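Side-chain contacts in lysozyme inhibitor LprI-like N-terminal domain-containing protein (Pseudomonas putida, PDB 3GI7), which is of unknown function but, as a secreted member of the LprI-like family, may bind and inhibit lysozyme: residues Glu33-Ser36 with Ala37-Glu40; Ser67-Arg70 with Asp71-Lys75; Ala104-Leu107 with Arg108-Ser112. One frame throughout, in Å; residues are numbered along the deposited sequence. Where two conformers were deposited one is given.

Interaction 1: residues Glu33-Ser36 with Ala37-Glu40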
loop_
_atom_site.group_PDB
_atom_site.type_symbol
_atom_site.label_atom_id
_atom_site.label_comp_id
_atom_site.label_asym_id
_atom_site.label_seq_id
_atom_site.Cartn_x
_atom_site.Cartn_y
_atom_site.Cartn_z
ATOM N N GLU A 33 -10.919 12.844 5.042
ATOM C CA GLU A 33 -11.288 11.645 4.258
ATOM C C GLU A 33 -11.108 10.342 5.067
ATOM O O GLU A 33 -11.910 9.425 4.965
ATOM C CB GLU A 33 -10.480 11.594 2.993
ATOM C CG GLU A 33 -10.867 12.735 2.070
ATOM C CD GLU A 33 -10.152 12.674 0.728
ATOM O OE1 GLU A 33 -9.143 11.937 0.594
ATOM O OE2 GLU A 33 -10.589 13.385 -0.192
ATOM N N LEU A 34 -10.068 10.263 5.884
ATOM C CA LEU A 34 -9.882 9.094 6.724
ATOM C C LEU A 34 -11.008 8.968 7.733
ATOM O O LEU A 34 -11.565 7.893 7.912
ATOM C CB LEU A 34 -8.563 9.155 7.445
ATOM C CG LEU A 34 -8.309 8.083 8.506
ATOM C CD1 LEU A 34 -8.382 6.684 7.894
ATOM C CD2 LEU A 34 -6.937 8.305 9.185
ATOM N N GLN A 35 -11.368 10.061 8.394
ATOM C CA GLN A 35 -12.494 10.009 9.337
ATOM C C GLN A 35 -13.763 9.518 8.650
ATOM O O GLN A 35 -14.534 8.729 9.233
ATOM C CB GLN A 35 -12.717 11.348 10.034
ATOM C CG GLN A 35 -13.864 11.351 11.083
ATOM C CD GLN A 35 -13.537 10.484 12.268
ATOM O OE1 GLN A 35 -12.463 10.620 12.848
ATOM N NE2 GLN A 35 -14.454 9.583 12.646
ATOM N N SER A 36 -14.026 9.991 7.434
ATOM C CA SER A 36 -15.200 9.531 6.683
ATOM C C SER A 36 -15.129 8.044 6.392
ATOM O O SER A 36 -16.154 7.326 6.477
ATOM C CB SER A 36 -15.366 10.283 5.368
ATOM O OG SER A 36 -15.584 11.645 5.647
ATOM N N ALA A 37 -13.941 7.572 6.024
ATOM C CA ALA A 37 -13.750 6.146 5.778
ATOM C C ALA A 37 -13.979 5.325 7.042
ATOM O O ALA A 37 -14.589 4.249 6.967
ATOM C CB ALA A 37 -12.341 5.848 5.183
ATOM N N TYR A 38 -13.477 5.813 8.180
ATOM C CA TYR A 38 -13.646 5.132 9.460
ATOM C C TYR A 38 -15.160 5.043 9.828
ATOM O O TYR A 38 -15.673 3.976 10.183
ATOM C CB TYR A 38 -12.882 5.878 10.522
ATOM C CG TYR A 38 -13.023 5.271 11.878
ATOM C CD1 TYR A 38 -12.178 4.272 12.295
ATOM C CD2 TYR A 38 -14.086 5.640 12.713
ATOM C CE1 TYR A 38 -12.332 3.677 13.576
ATOM C CE2 TYR A 38 -14.264 5.049 13.965
ATOM C CZ TYR A 38 -13.397 4.063 14.378
ATOM O OH TYR A 38 -13.560 3.487 15.582
ATOM N N ASP A 39 -15.856 6.158 9.679
ATOM C CA ASP A 39 -17.256 6.268 10.070
ATOM C C ASP A 39 -18.088 5.312 9.193
ATOM O O ASP A 39 -19.003 4.651 9.678
ATOM C CB ASP A 39 -17.764 7.721 9.877
ATOM C CG ASP A 39 -17.228 8.710 10.918
ATOM O OD1 ASP A 39 -16.639 8.329 11.933
ATOM O OD2 ASP A 39 -17.453 9.904 10.731
ATOM N N GLU A 40 -17.755 5.281 7.907
ATOM C CA GLU A 40 -18.441 4.411 6.971
ATOM C C GLU A 40 -18.117 2.926 7.215
ATOM O O GLU A 40 -18.994 2.073 7.034
ATOM C CB GLU A 40 -18.173 4.833 5.530
ATOM C CG GLU A 40 -18.805 6.181 5.175
ATOM C CD GLU A 40 -18.522 6.630 3.741
ATOM O OE1 GLU A 40 -19.494 6.914 3.002
ATOM O OE2 GLU A 40 -17.340 6.699 3.355
#

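Interaction 2: residues Ser67-Arg70 with Asp71-Lys75. With SO4 (sulfate ion), chain E; SO4 (sulfate ion), chain H.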
loop_
_atom_site.group_PDB
_atom_site.type_symbol
_atom_site.label_atom_id
_atom_site.label_comp_id
_atom_site.label_asym_id
_atom_site.label_seq_id
_atom_site.Cartn_x
_atom_site.Cartn_y
_atom_site.Cartn_z
ATOM N N SER A 67 -2.898 5.432 15.005
ATOM C CA SER A 67 -2.541 6.855 15.098
ATOM C C SER A 67 -1.203 7.003 15.827
ATOM O O SER A 67 -0.400 7.893 15.489
ATOM C CB SER A 67 -3.706 7.641 15.722
ATOM O OG SER A 67 -3.736 7.390 17.100
ATOM N N GLN A 68 -0.946 6.137 16.822
ATOM C CA GLN A 68 0.351 6.126 17.485
ATOM C C GLN A 68 1.449 5.713 16.526
ATOM O O GLN A 68 2.545 6.303 16.529
ATOM C CB GLN A 68 0.339 5.217 18.698
ATOM C CG GLN A 68 -0.647 5.599 19.790
ATOM C CD GLN A 68 -0.853 4.451 20.780
ATOM O OE1 GLN A 68 0.033 3.611 20.953
ATOM N NE2 GLN A 68 -2.025 4.384 21.384
ATOM N N LEU A 69 1.188 4.682 15.707
ATOM C CA LEU A 69 2.171 4.257 14.699
ATOM C C LEU A 69 2.471 5.352 13.676
ATOM O O LEU A 69 3.642 5.590 13.309
ATOM C CB LEU A 69 1.710 2.989 13.948
ATOM C CG LEU A 69 2.662 2.520 12.856
ATOM C CD1 LEU A 69 4.083 2.186 13.477
ATOM C CD2 LEU A 69 2.123 1.300 12.098
ATOM N N ARG A 70 1.419 6.002 13.214
ATOM C CA ARG A 70 1.537 7.083 12.238
ATOM C C ARG A 70 2.570 8.115 12.731
ATOM O O ARG A 70 3.474 8.502 12.012
ATOM C CB ARG A 70 0.174 7.735 12.034
ATOM C CG ARG A 70 0.142 8.992 11.146
ATOM C CD ARG A 70 -1.128 9.847 11.510
ATOM N NE ARG A 70 -1.060 10.353 12.870
ATOM C CZ ARG A 70 -2.121 10.615 13.638
ATOM N NH1 ARG A 70 -3.361 10.482 13.178
ATOM N NH2 ARG A 70 -1.940 11.012 14.867
ATOM N N ASP A 71 2.422 8.541 13.966
ATOM C CA ASP A 71 3.325 9.540 14.546
ATOM C C ASP A 71 4.741 8.992 14.735
ATOM O O ASP A 71 5.703 9.674 14.367
ATOM C CB ASP A 71 2.757 10.042 15.842
ATOM C CG ASP A 71 1.486 10.878 15.614
ATOM O OD1 ASP A 71 1.191 11.307 14.466
ATOM O OD2 ASP A 71 0.768 11.056 16.577
ATOM N N ALA A 72 4.863 7.749 15.230
ATOM C CA ALA A 72 6.168 7.123 15.377
ATOM C C ALA A 72 6.888 7.025 14.026
ATOM O O ALA A 72 8.098 7.369 13.942
ATOM C CB ALA A 72 6.066 5.732 16.092
ATOM N N ASP A 73 6.187 6.557 12.977
ATOM C CA ASP A 73 6.785 6.463 11.659
ATOM C C ASP A 73 7.148 7.831 11.093
ATOM O O ASP A 73 8.200 7.946 10.423
ATOM C CB ASP A 73 5.898 5.693 10.661
ATOM C CG ASP A 73 5.935 4.192 10.872
ATOM O OD1 ASP A 73 6.938 3.635 11.426
ATOM O OD2 ASP A 73 5.000 3.509 10.378
ATOM N N CYS A 74 6.302 8.842 11.304
ATOM C CA CYS A 74 6.591 10.164 10.738
ATOM C C CYS A 74 7.832 10.762 11.450
ATOM O O CYS A 74 8.620 11.471 10.817
ATOM C CB CYS A 74 5.344 11.092 10.651
ATOM S SG CYS A 74 4.186 10.387 9.355
ATOM N N LYS A 75 8.056 10.418 12.728
ATOM C CA LYS A 75 9.281 10.846 13.411
ATOM C C LYS A 75 10.530 10.230 12.779
ATOM O O LYS A 75 11.566 10.878 12.688
ATOM C CB LYS A 75 9.197 10.526 14.904
ATOM C CG LYS A 75 8.229 11.423 15.644
ATOM C CD LYS A 75 8.111 10.978 17.107
ATOM C CE LYS A 75 7.153 11.841 17.922
ATOM N NZ LYS A 75 6.818 11.203 19.236
HETATM S S SO4 E . -5.400 11.497 16.176
HETATM O O1 SO4 E . -4.077 11.747 16.755
HETATM O O2 SO4 E . -5.378 10.452 15.141
HETATM O O3 SO4 E . -6.315 11.030 17.220
HETATM O O4 SO4 E . -5.851 12.734 15.532
HETATM S S SO4 H . 10.832 11.520 19.805
HETATM O O1 SO4 H . 11.938 11.701 20.748
HETATM O O2 SO4 H . 11.313 10.727 18.669
HETATM O O3 SO4 H . 9.711 10.826 20.443
HETATM O O4 SO4 H . 10.361 12.828 19.339
#

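Interaction 3: residues Ala104-Leu107 with Arg108-Ser112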
loop_
_atom_site.group_PDB
_atom_site.type_symbol
_atom_site.label_atom_id
_atom_site.label_comp_id
_atom_site.label_asym_id
_atom_site.label_seq_id
_atom_site.Cartn_x
_atom_site.Cartn_y
_atom_site.Cartn_z
ATOM N N ALA A 104 -7.064 4.930 5.049
ATOM C CA ALA A 104 -8.401 5.080 4.552
ATOM C C ALA A 104 -8.712 3.970 3.558
ATOM O O ALA A 104 -9.806 3.390 3.587
ATOM C CB ALA A 104 -8.624 6.470 3.919
ATOM N N GLU A 105 -7.762 3.685 2.655
ATOM C CA GLU A 105 -7.940 2.597 1.709
ATOM C C GLU A 105 -8.124 1.247 2.428
ATOM O O GLU A 105 -8.988 0.461 2.082
ATOM C CB GLU A 105 -6.776 2.494 0.744
ATOM C CG GLU A 105 -6.974 1.397 -0.246
ATOM C CD GLU A 105 -5.809 1.198 -1.195
ATOM O OE1 GLU A 105 -5.343 2.217 -1.727
ATOM O OE2 GLU A 105 -5.479 0.018 -1.466
ATOM N N TYR A 106 -7.306 0.989 3.423
ATOM C CA TYR A 106 -7.428 -0.227 4.181
ATOM C C TYR A 106 -8.811 -0.361 4.865
ATOM O O TYR A 106 -9.423 -1.400 4.837
ATOM C CB TYR A 106 -6.320 -0.266 5.229
ATOM C CG TYR A 106 -6.410 -1.441 6.165
ATOM C CD1 TYR A 106 -6.255 -2.734 5.687
ATOM C CD2 TYR A 106 -6.741 -1.263 7.508
ATOM C CE1 TYR A 106 -6.356 -3.829 6.543
ATOM C CE2 TYR A 106 -6.827 -2.341 8.377
ATOM C CZ TYR A 106 -6.658 -3.623 7.885
ATOM O OH TYR A 106 -6.742 -4.723 8.712
ATOM N N LEU A 107 -9.297 0.710 5.477
ATOM C CA LEU A 107 -10.610 0.673 6.171
ATOM C C LEU A 107 -11.753 0.457 5.177
ATOM O O LEU A 107 -12.694 -0.288 5.437
ATOM C CB LEU A 107 -10.805 1.974 6.957
ATOM C CG LEU A 107 -9.837 2.186 8.132
ATOM C CD1 LEU A 107 -10.252 3.497 8.855
ATOM C CD2 LEU A 107 -9.766 0.988 9.086
ATOM N N ARG A 108 -11.679 1.098 4.019
ATOM C CA ARG A 108 -12.632 0.826 2.950
ATOM C C ARG A 108 -12.613 -0.643 2.549
ATOM O O ARG A 108 -13.664 -1.241 2.330
ATOM C CB ARG A 108 -12.355 1.684 1.730
ATOM C CG ARG A 108 -12.495 3.203 1.987
ATOM C CD ARG A 108 -12.443 4.026 0.713
ATOM N NE ARG A 108 -12.352 5.444 1.030
ATOM C CZ ARG A 108 -11.206 6.134 0.983
ATOM N NH1 ARG A 108 -10.071 5.539 0.596
ATOM N NH2 ARG A 108 -11.179 7.418 1.330
ATOM N N SER A 109 -11.415 -1.222 2.443
ATOM C CA SER A 109 -11.275 -2.615 2.023
ATOM C C SER A 109 -11.854 -3.602 3.049
ATOM O O SER A 109 -12.360 -4.631 2.675
ATOM C CB SER A 109 -9.802 -3.005 1.766
ATOM O OG SER A 109 -9.180 -3.336 3.008
ATOM N N LEU A 110 -11.783 -3.252 4.319
ATOM C CA LEU A 110 -12.290 -4.108 5.397
ATOM C C LEU A 110 -13.792 -4.219 5.385
ATOM O O LEU A 110 -14.328 -5.274 5.698
ATOM C CB LEU A 110 -11.867 -3.593 6.773
ATOM C CG LEU A 110 -10.424 -3.813 7.149
ATOM C CD1 LEU A 110 -10.251 -3.327 8.600
ATOM C CD2 LEU A 110 -9.952 -5.265 7.022
ATOM N N GLY A 111 -14.495 -3.160 4.998
ATOM C CA GLY A 111 -15.923 -3.180 5.003
ATOM C C GLY A 111 -16.427 -4.119 3.940
ATOM O O GLY A 111 -17.505 -4.651 4.085
ATOM N N SER A 112 -15.617 -4.310 2.882
ATOM C CA SER A 112 -15.975 -5.188 1.762
ATOM C C SER A 112 -15.562 -6.638 1.923
ATOM O O SER A 112 -15.773 -7.424 1.007
ATOM C CB SER A 112 -15.314 -4.686 0.474
ATOM O OG SER A 112 -15.711 -3.356 0.154
#

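Interaction 1: residues Glu33-Ser36 with Ala37-Glu40
Gln35 reaches Asp39 because its CG stands anti to the backbone N (chi1 -178°) and the chain then bends at chi2, which carries the amide on along the helix; Asp39, with CG beside its own backbone N, offers OD1 from the next turn. Gln35 NE2 donates to Asp39 OD1 at 2.6 Å, a short bond that is not straight, with an N-H...O angle of 138°. The acceptor lies close to the amide plane of Gln35, but the donor comes down on the carboxylate from above, and the two flat groups are turned 52° apart. A glutamine suits this exposed place: it is long enough to span one turn and brings an N-H without a charge.

The Tyr38 ring leads off toward helix 55-77, where it touches Ile59, Glu60 and Glu63; Gln35 NE2 passes 4.0 Å from Tyr38 CD2. On the inner side, the small Ala37 puts CB 3.5 Å from Leu34 O, and a methyl group fits this buried, close position. Leu34 is turned inward to Trp66 and Leu107, while Ser36 OG bonds back to Arg32 O. Backbone bonds such as Tyr38 N to Leu34 O, 2.8 Å, carry the regular pattern. An i to i+4 polar pair outside and apolar residues inside are the marks of an amphipathic helix, here helix 17-49 of an all-helical fold.

Interaction 2: residues Ser67-Arg70 with Asp71-Lys75
Arg70 and Asp71, neighbours in sequence, lie side by side and point the same way, joined by a salt bridge. Arg70 NE gives the main bond, 2.9 Å to Asp71 OD1 at an angle of 157°; Arg70 NH2 adds weak bonds to both carboxylate oxygens. The carboxylate sits at the guanidinium edge, yet its own plane is turned 42° away, so that NE meets OD1 from above it. A bend at chi3 (65°) folds the arginine back over the preceding turn, where Ser67 CA lies 4.0 Å above the centre of the guanidinium plane. The edge beyond holds a sulfate, probably from the crystallisation liquor: Arg70 NH1 reaches its O2 at 2.8 Å and Arg70 NH2 its O1 at 2.9 Å. Being flat and rich in N-H groups, the arginine can serve both anions at once, and they would together fix its rotation.

All this belongs to the amphipathic helix 55-77 of a three-helix protein, and its close-packed side is quite different. Cys74 is disulfide-bonded to Cys95, tying this helix to helix 86-111, and its SG rests 3.3 Å from Arg70 O. Leu69 crosses Asp73 so that Leu69 CD1 stands 3.5 Å from Asp73 OD2, an apolar cover for a buried carboxylate whose OD2 makes a salt bridge with Arg103 of the second subunit. Ala72, small enough for a close helix approach, packs on Ala62 of that same subunit. On the looser side Lys75 extends fully into solvent, where its NZ bonds O3 of another sulfate at 3.2 Å. One sulfate also bonds Arg58 of the second subunit.

Interaction 3: residues Ala104-Leu107 with Arg108-Ser112
Ala104 meets Arg108 one turn on: in the conformer described, the arginine chain runs back extended along the helix, and the guanidinium turns a face to Ala104 O and brings NH1 within 3.7 Å of Ala104 CB. The methyl group is small enough to let the arginine lie flat over this turn. Glu105 contributes chiefly its carbonyl, which accepts from Ser109 N; its carboxylate, 6.2 Å from Arg108 NH1 at OE1, would feel that positive charge only at a distance.

Tyr106 makes the aromatic part of the contact. With its CG anti to the backbone N (chi1 175°), the ring leans toward the C-terminal end, and Leu110, in the conformer described, lies across one face: Leu110 CG is 4.1 Å from the ring centroid, 20° off the normal, a CH-pi contact, with both methyls toward the hydroxyl end. A branched leucine suits this place, since its two methyls spread over one face. Tyr106 O takes two donors, Leu110 N and the hydroxyl of Ser109, whose OG stands 2.7 Å away; the serine thus satisfies its buried polar end within the helix.

Leu107 O accepts weakly from Leu110 N and Gly111 N as the last turn slackens before Ser112. The Leu107 side chain itself faces helix 17-49, touching Tyr38 and Leu41, and Leu110 also rests on Leu41. Tyr106 instead looks to the second subunit, where its OH bonds Glu77, while Ser109 packs on Glu105 of the third subunit; helix 86-111 thus packs on helix 17-49 of its own chain and on two neighbouring subunits.

How the interactions relate
Each interaction lies on a different helix of the chain. Interactions 1 and 3 touch, with centres 10 Å apart: Leu34 CD1 packs 3.8 Å from Leu107 CD1, an apolar seam between helices 17-49 and 86-111, and Leu34 CD1 also nears the backbone Ala104 N at 3.6 Å. Interaction 2 stands apart, its centre 19 Å from interaction 1 and 20 Å from interaction 3, and across the chain's centre from interaction 1. Yet interactions 2 and 3 both meet the second subunit. Unidentified ligand, probably from the crystallisation liquor, lies about 4 Å from the Asp73 side chain and about 4 Å from that of Tyr106, and such molecules may mark pockets.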